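Local atomic coordinates of transcriptional regulator URE2 (Saccharomyces cerevisiae, PDB entry 1K0D), a protein that represses nitrogen catabolic genes by holding GATA-family transcriptional activators in the cytoplasm and also has glutathione peroxidase activity. Residues G128-I133 with V220-V225. Numbering follows the deposited sequence.
Sequences GHAPMI and VPWNNV
Trp222 packs through its indole against His129, Ala130 and Ile133 in a buried aromatic and apolar contact inside the all-helical C-terminal domain of the glutathione S-transferase fold, joining long helix 112-142 to the short, weakly bonded helix 220-223. Helix 112-142 is kinked at Pro131 and Met132, whose backbone N atoms lack the helical bond to the preceding turn; Pro131 packs on Ser127 of the second subunit. Trp222 CG lies anti to its carbonyl carbon (chi1 -62°), a torsion that extends the indole toward the long helix, where Ala130 and Trp222 have the nearest CA atoms, 7.3 Å apart. The methyl of Ala130 sits over one face of the indole in a CH-pi contact, CB being 3.9 Å from the centroid of the six-membered ring. His129 turns its edge to the indole in an offset edge-to-face pair, the planes at 82° and the imidazole centroid 5.2 Å from that of the five-membered ring. Both imidazole nitrogens are engaged: ND1 hydrogen-bonds to Gln125 OE1 and NE2 to Tyr162 OH, which also bonds Asn223 OD1, so the tyrosine hydroxyl bridges the two segments and restrains the imidazole's rotation. Trp222 also touches Pro29 and Asn30, and its side chain comes within about 5 Å of bound glutathione at the nearest atoms, which places this contact beside the glutathione site, next to the pocket residues of helix 29-40. At the indole edge, Ile133 CG2 lies 3.8 Å from Trp222 CE3, and the same methyl reaches Val225 CG1 at 4.3 Å.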
loop_
_atom_site.group_PDB
_atom_site.type_symbol
_atom_site.label_atom_id
_atom_site.label_comp_id
_atom_site.label_asym_id
_atom_site.label_seq_id
_atom_site.Cartn_x
_atom_site.Cartn_y
_atom_site.Cartn_z
ATOM N N GLY B 128 3.847 -4.732 3.789
ATOM C CA GLY B 128 4.755 -5.701 4.383
ATOM C C GLY B 128 4.345 -6.290 5.721
ATOM O O GLY B 128 4.788 -7.371 6.097
ATOM N N HIS B 129 3.487 -5.573 6.432
ATOM C CA HIS B 129 3.000 -5.961 7.749
ATOM C C HIS B 129 1.670 -6.728 7.680
ATOM O O HIS B 129 1.623 -7.934 7.947
ATOM C CB HIS B 129 2.877 -4.677 8.582
ATOM C CG HIS B 129 2.211 -4.842 9.911
ATOM N ND1 HIS B 129 0.896 -4.480 10.131
ATOM C CD2 HIS B 129 2.700 -5.231 11.113
ATOM C CE1 HIS B 129 0.610 -4.632 11.412
ATOM N NE2 HIS B 129 1.687 -5.086 12.030
ATOM N N ALA B 130 0.600 -6.042 7.290
ATOM C CA ALA B 130 -0.719 -6.650 7.217
ATOM C C ALA B 130 -0.817 -7.900 6.345
ATOM O O ALA B 130 -1.381 -8.909 6.767
ATOM C CB ALA B 130 -1.745 -5.610 6.757
ATOM N N PRO B 131 -0.275 -7.855 5.115
ATOM C CA PRO B 131 -0.359 -9.041 4.255
ATOM C C PRO B 131 0.274 -10.276 4.887
ATOM O O PRO B 131 -0.258 -11.380 4.772
ATOM C CB PRO B 131 0.378 -8.603 2.985
ATOM C CG PRO B 131 0.111 -7.121 2.948
ATOM C CD PRO B 131 0.316 -6.720 4.388
ATOM N N MET B 132 1.409 -10.082 5.548
ATOM C CA MET B 132 2.125 -11.179 6.184
ATOM C C MET B 132 1.369 -11.741 7.385
ATOM O O MET B 132 1.329 -12.954 7.589
ATOM C CB MET B 132 3.524 -10.717 6.603
ATOM C CG MET B 132 4.414 -10.323 5.430
ATOM S SD MET B 132 4.680 -11.694 4.263
ATOM C CE MET B 132 3.560 -11.248 2.939
ATOM N N ILE B 133 0.783 -10.866 8.192
ATOM C CA ILE B 133 0.017 -11.332 9.337
ATOM C C ILE B 133 -1.135 -12.149 8.767
ATOM O O ILE B 133 -1.516 -13.183 9.320
ATOM C CB ILE B 133 -0.535 -10.159 10.159
ATOM C CG1 ILE B 133 0.623 -9.429 10.854
ATOM C CG2 ILE B 133 -1.555 -10.667 11.179
ATOM C CD1 ILE B 133 0.196 -8.153 11.570
ATOM N N VAL B 220 -1.862 0.006 14.906
ATOM C CA VAL B 220 -2.716 -0.273 16.050
ATOM C C VAL B 220 -3.717 -1.427 15.959
ATOM O O VAL B 220 -3.726 -2.301 16.822
ATOM C CB VAL B 220 -3.458 1.019 16.486
ATOM C CG1 VAL B 220 -4.556 0.693 17.474
ATOM C CG2 VAL B 220 -2.469 1.978 17.125
ATOM N N PRO B 221 -4.564 -1.453 14.918
ATOM C CA PRO B 221 -5.542 -2.542 14.810
ATOM C C PRO B 221 -4.919 -3.927 14.740
ATOM O O PRO B 221 -5.485 -4.892 15.245
ATOM C CB PRO B 221 -6.310 -2.198 13.534
ATOM C CG PRO B 221 -6.179 -0.703 13.452
ATOM C CD PRO B 221 -4.738 -0.490 13.819
ATOM N N TRP B 222 -3.751 -4.016 14.112
ATOM C CA TRP B 222 -3.066 -5.295 13.959
ATOM C C TRP B 222 -2.242 -5.714 15.162
ATOM O O TRP B 222 -2.173 -6.901 15.488
ATOM C CB TRP B 222 -2.181 -5.261 12.720
ATOM C CG TRP B 222 -2.957 -5.049 11.467
ATOM C CD1 TRP B 222 -3.318 -3.853 10.907
ATOM C CD2 TRP B 222 -3.508 -6.069 10.631
ATOM N NE1 TRP B 222 -4.063 -4.071 9.769
ATOM C CE2 TRP B 222 -4.194 -5.422 9.578
ATOM C CE3 TRP B 222 -3.493 -7.469 10.670
ATOM C CZ2 TRP B 222 -4.858 -6.130 8.569
ATOM C CZ3 TRP B 222 -4.154 -8.175 9.665
ATOM C CH2 TRP B 222 -4.825 -7.502 8.630
ATOM N N ASN B 223 -1.609 -4.749 15.823
ATOM C CA ASN B 223 -0.805 -5.074 16.997
ATOM C C ASN B 223 -1.649 -5.866 17.998
ATOM O O ASN B 223 -1.120 -6.499 18.909
ATOM C CB ASN B 223 -0.279 -3.799 17.669
ATOM C CG ASN B 223 0.651 -3.003 16.774
ATOM O OD1 ASN B 223 1.477 -3.566 16.059
ATOM N ND2 ASN B 223 0.533 -1.679 16.828
ATOM N N ASN B 224 -2.963 -5.834 17.809
ATOM C CA ASN B 224 -3.893 -6.524 18.700
ATOM C C ASN B 224 -4.242 -7.934 18.220
ATOM O O ASN B 224 -4.816 -8.727 18.965
ATOM C CB ASN B 224 -5.185 -5.704 18.822
ATOM C CG ASN B 224 -4.932 -4.269 19.274
ATOM O OD1 ASN B 224 -5.821 -3.416 19.198
ATOM N ND2 ASN B 224 -3.722 -3.999 19.752
ATOM N N VAL B 225 -3.884 -8.241 16.979
ATOM C CA VAL B 225 -4.192 -9.533 16.371
ATOM C C VAL B 225 -3.035 -10.529 16.358
ATOM O O VAL B 225 -3.251 -11.743 16.311
ATOM C CB VAL B 225 -4.690 -9.311 14.905
ATOM C CG1 VAL B 225 -4.722 -10.619 14.128
ATOM C CG2 VAL B 225 -6.071 -8.687 14.928
#